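Local coordinates for protein ricin B-like lectin (Macrolepiota procera, PDB 4IZX) that binds beta-galactosides such as lactose as a beta-trefoil lectin, and here also holds benzamidine in a separate pocket, at residues Ile12-Ala17 / Leu108-Tyr113. Residues are numbered along the deposited sequence; the frame is centred on the assembly and turned at random.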
loop_
_atom_site.group_PDB
_atom_site.type_symbol
_atom_site.label_atom_id
_atom_site.label_comp_id
_atom_site.label_asym_id
_atom_site.label_seq_id
_atom_site.Cartn_x
_atom_site.Cartn_y
_atom_site.Cartn_z
ATOM N N ILE A 12 2.361 6.453 -2.244
ATOM C CA ILE A 12 2.064 5.977 -0.903
ATOM C C ILE A 12 3.409 5.735 -0.207
ATOM O O ILE A 12 4.163 4.835 -0.592
ATOM C CB ILE A 12 1.197 4.723 -0.901
ATOM C CG1 ILE A 12 -0.077 4.925 -1.717
ATOM C CG2 ILE A 12 0.876 4.358 0.524
ATOM C CD1 ILE A 12 -0.870 3.702 -1.962
ATOM N N THR A 13 3.758 6.586 0.764
ATOM C CA THR A 13 5.100 6.657 1.332
ATOM C C THR A 13 5.071 6.097 2.754
ATOM O O THR A 13 4.248 6.480 3.567
ATOM C CB THR A 13 5.628 8.087 1.371
ATOM O OG1 THR A 13 5.562 8.638 0.055
ATOM C CG2 THR A 13 7.061 8.127 1.827
ATOM N N ASN A 14 6.010 5.211 3.090
ATOM C CA ASN A 14 6.081 4.675 4.446
ATOM C C ASN A 14 6.590 5.740 5.401
ATOM O O ASN A 14 7.643 6.342 5.155
ATOM C CB ASN A 14 6.999 3.476 4.467
ATOM C CG ASN A 14 6.874 2.682 5.750
ATOM O OD1 ASN A 14 7.650 2.866 6.692
ATOM N ND2 ASN A 14 5.837 1.841 5.802
ATOM N N VAL A 15 5.900 5.940 6.513
ATOM C CA VAL A 15 6.302 6.978 7.472
ATOM C C VAL A 15 7.644 6.665 8.103
ATOM O O VAL A 15 8.443 7.578 8.345
ATOM C CB VAL A 15 5.209 7.154 8.534
ATOM C CG1 VAL A 15 5.672 8.001 9.718
ATOM C CG2 VAL A 15 3.971 7.809 7.925
ATOM N N LYS A 16 7.914 5.395 8.403
ATOM C CA LYS A 16 9.181 5.025 9.022
ATOM C C LYS A 16 10.323 5.108 8.029
ATOM O O LYS A 16 11.361 5.701 8.325
ATOM C CB LYS A 16 9.092 3.633 9.654
ATOM C CG LYS A 16 10.414 3.261 10.309
ATOM C CD LYS A 16 10.364 2.187 11.302
ATOM C CE LYS A 16 11.695 2.067 12.029
ATOM N NZ LYS A 16 11.744 0.685 12.548
ATOM N N ALA A 17 10.171 4.498 6.852
ATOM C CA ALA A 17 11.293 4.292 5.944
ATOM C C ALA A 17 11.500 5.408 4.930
ATOM O O ALA A 17 12.617 5.580 4.452
ATOM C CB ALA A 17 11.114 2.989 5.198
ATOM N N LEU A 108 -1.347 -3.105 5.999
ATOM C CA LEU A 108 -0.086 -3.065 5.292
ATOM C C LEU A 108 1.045 -2.720 6.219
ATOM O O LEU A 108 0.973 -1.793 7.017
ATOM C CB LEU A 108 -0.141 -2.020 4.151
ATOM C CG LEU A 108 -0.567 -2.571 2.798
ATOM C CD1 LEU A 108 -1.955 -3.168 2.825
ATOM C CD2 LEU A 108 -0.506 -1.468 1.765
ATOM N N ASP A 109 2.171 -3.414 6.028
ATOM C CA ASP A 109 3.337 -3.393 6.907
ATOM C C ASP A 109 4.554 -3.508 5.975
ATOM O O ASP A 109 4.679 -4.465 5.215
ATOM C CB ASP A 109 3.171 -4.595 7.881
ATOM C CG ASP A 109 4.330 -4.815 8.822
ATOM O OD1 ASP A 109 5.464 -5.070 8.335
ATOM O OD2 ASP A 109 4.102 -4.752 10.052
ATOM N N LEU A 110 5.438 -2.520 6.040
ATOM C CA LEU A 110 6.706 -2.604 5.326
ATOM C C LEU A 110 7.608 -3.510 6.146
ATOM O O LEU A 110 7.906 -3.224 7.310
ATOM C CB LEU A 110 7.321 -1.216 5.127
ATOM C CG LEU A 110 8.655 -1.206 4.349
ATOM C CD1 LEU A 110 8.499 -1.790 2.947
ATOM C CD2 LEU A 110 9.216 0.199 4.300
ATOM N N SER A 111 7.974 -4.638 5.560
ATOM C CA SER A 111 8.595 -5.737 6.306
ATOM C C SER A 111 9.971 -5.384 6.831
ATOM O O SER A 111 10.561 -4.353 6.492
ATOM C CB SER A 111 8.620 -7.006 5.471
ATOM O OG SER A 111 9.512 -6.952 4.410
ATOM N N GLY A 112 10.463 -6.233 7.724
ATOM C CA GLY A 112 11.664 -5.927 8.457
ATOM C C GLY A 112 11.547 -4.697 9.326
ATOM O O GLY A 112 12.537 -3.990 9.552
ATOM N N TYR A 113 10.334 -4.392 9.799
ATOM C CA TYR A 113 10.081 -3.217 10.642
ATOM C C TYR A 113 10.412 -1.944 9.904
ATOM O O TYR A 113 11.030 -1.011 10.438
ATOM C CB TYR A 113 10.781 -3.290 11.998
ATOM C CG TYR A 113 10.702 -4.647 12.592
ATOM C CD1 TYR A 113 9.509 -5.219 12.974
ATOM C CD2 TYR A 113 11.848 -5.419 12.699
ATOM C CE1 TYR A 113 9.435 -6.494 13.466
ATOM C CE2 TYR A 113 11.772 -6.728 13.149
ATOM C CZ TYR A 113 10.551 -7.254 13.533
ATOM O OH TYR A 113 10.453 -8.513 14.066
#
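Leu110 meets Asn14 and Ala17 where strands 9-14 and 106-110 of the beta-trefoil, which lie in different sheets, both end. The packing centres on CD2 of Leu110: it lies 3.5 Å from CB of Ala17, its apolar partner and tighter than usual for two carbons, and 3.7 Å from CG of Asn14, whose amide forms a second surface. With CG of Leu110 anti to the backbone N (chi1 -179°) and CD2 continuing the extended chain, this methyl reaches the 12-17 side. Beside it, CB of Leu110 packs 3.5 Å from ND2 of Asn14. Trp135 and Thr19 also touch the leucine, whose side chain lies about 9 Å from that of Asp22, which binds galactose.

The polar groups of Asn14 work in two directions. OD1 accepts the backbone N of Ala17 at 3.0 Å, in the carbonyl plane and on a lone pair, with an N-H...O angle of 153°; this Asx motif is joined by a weak bond from N of Lys16. ND2 donates to the carbonyl O of His132, so both ends of this buried amide have partners and its rotation is fixed.

One hydrogen bond links the segments. The side chain of Lys16, extended throughout, reaches alongside residues 111-113 and places NZ 2.8 Å from O of Tyr113, in the carbonyl plane at a C=O...N angle of 155°. CD of Lys16 follows at 3.4 Å from the same oxygen, while the tyrosine ring leads away.

Chemically, the contact grades from buried leucine-amide packing to an exposed ammonium-carbonyl bond: the amide's bonds hold the 14-17 backbone in the shape that presents Ala17 to Leu110 and Lys16 to Tyr113.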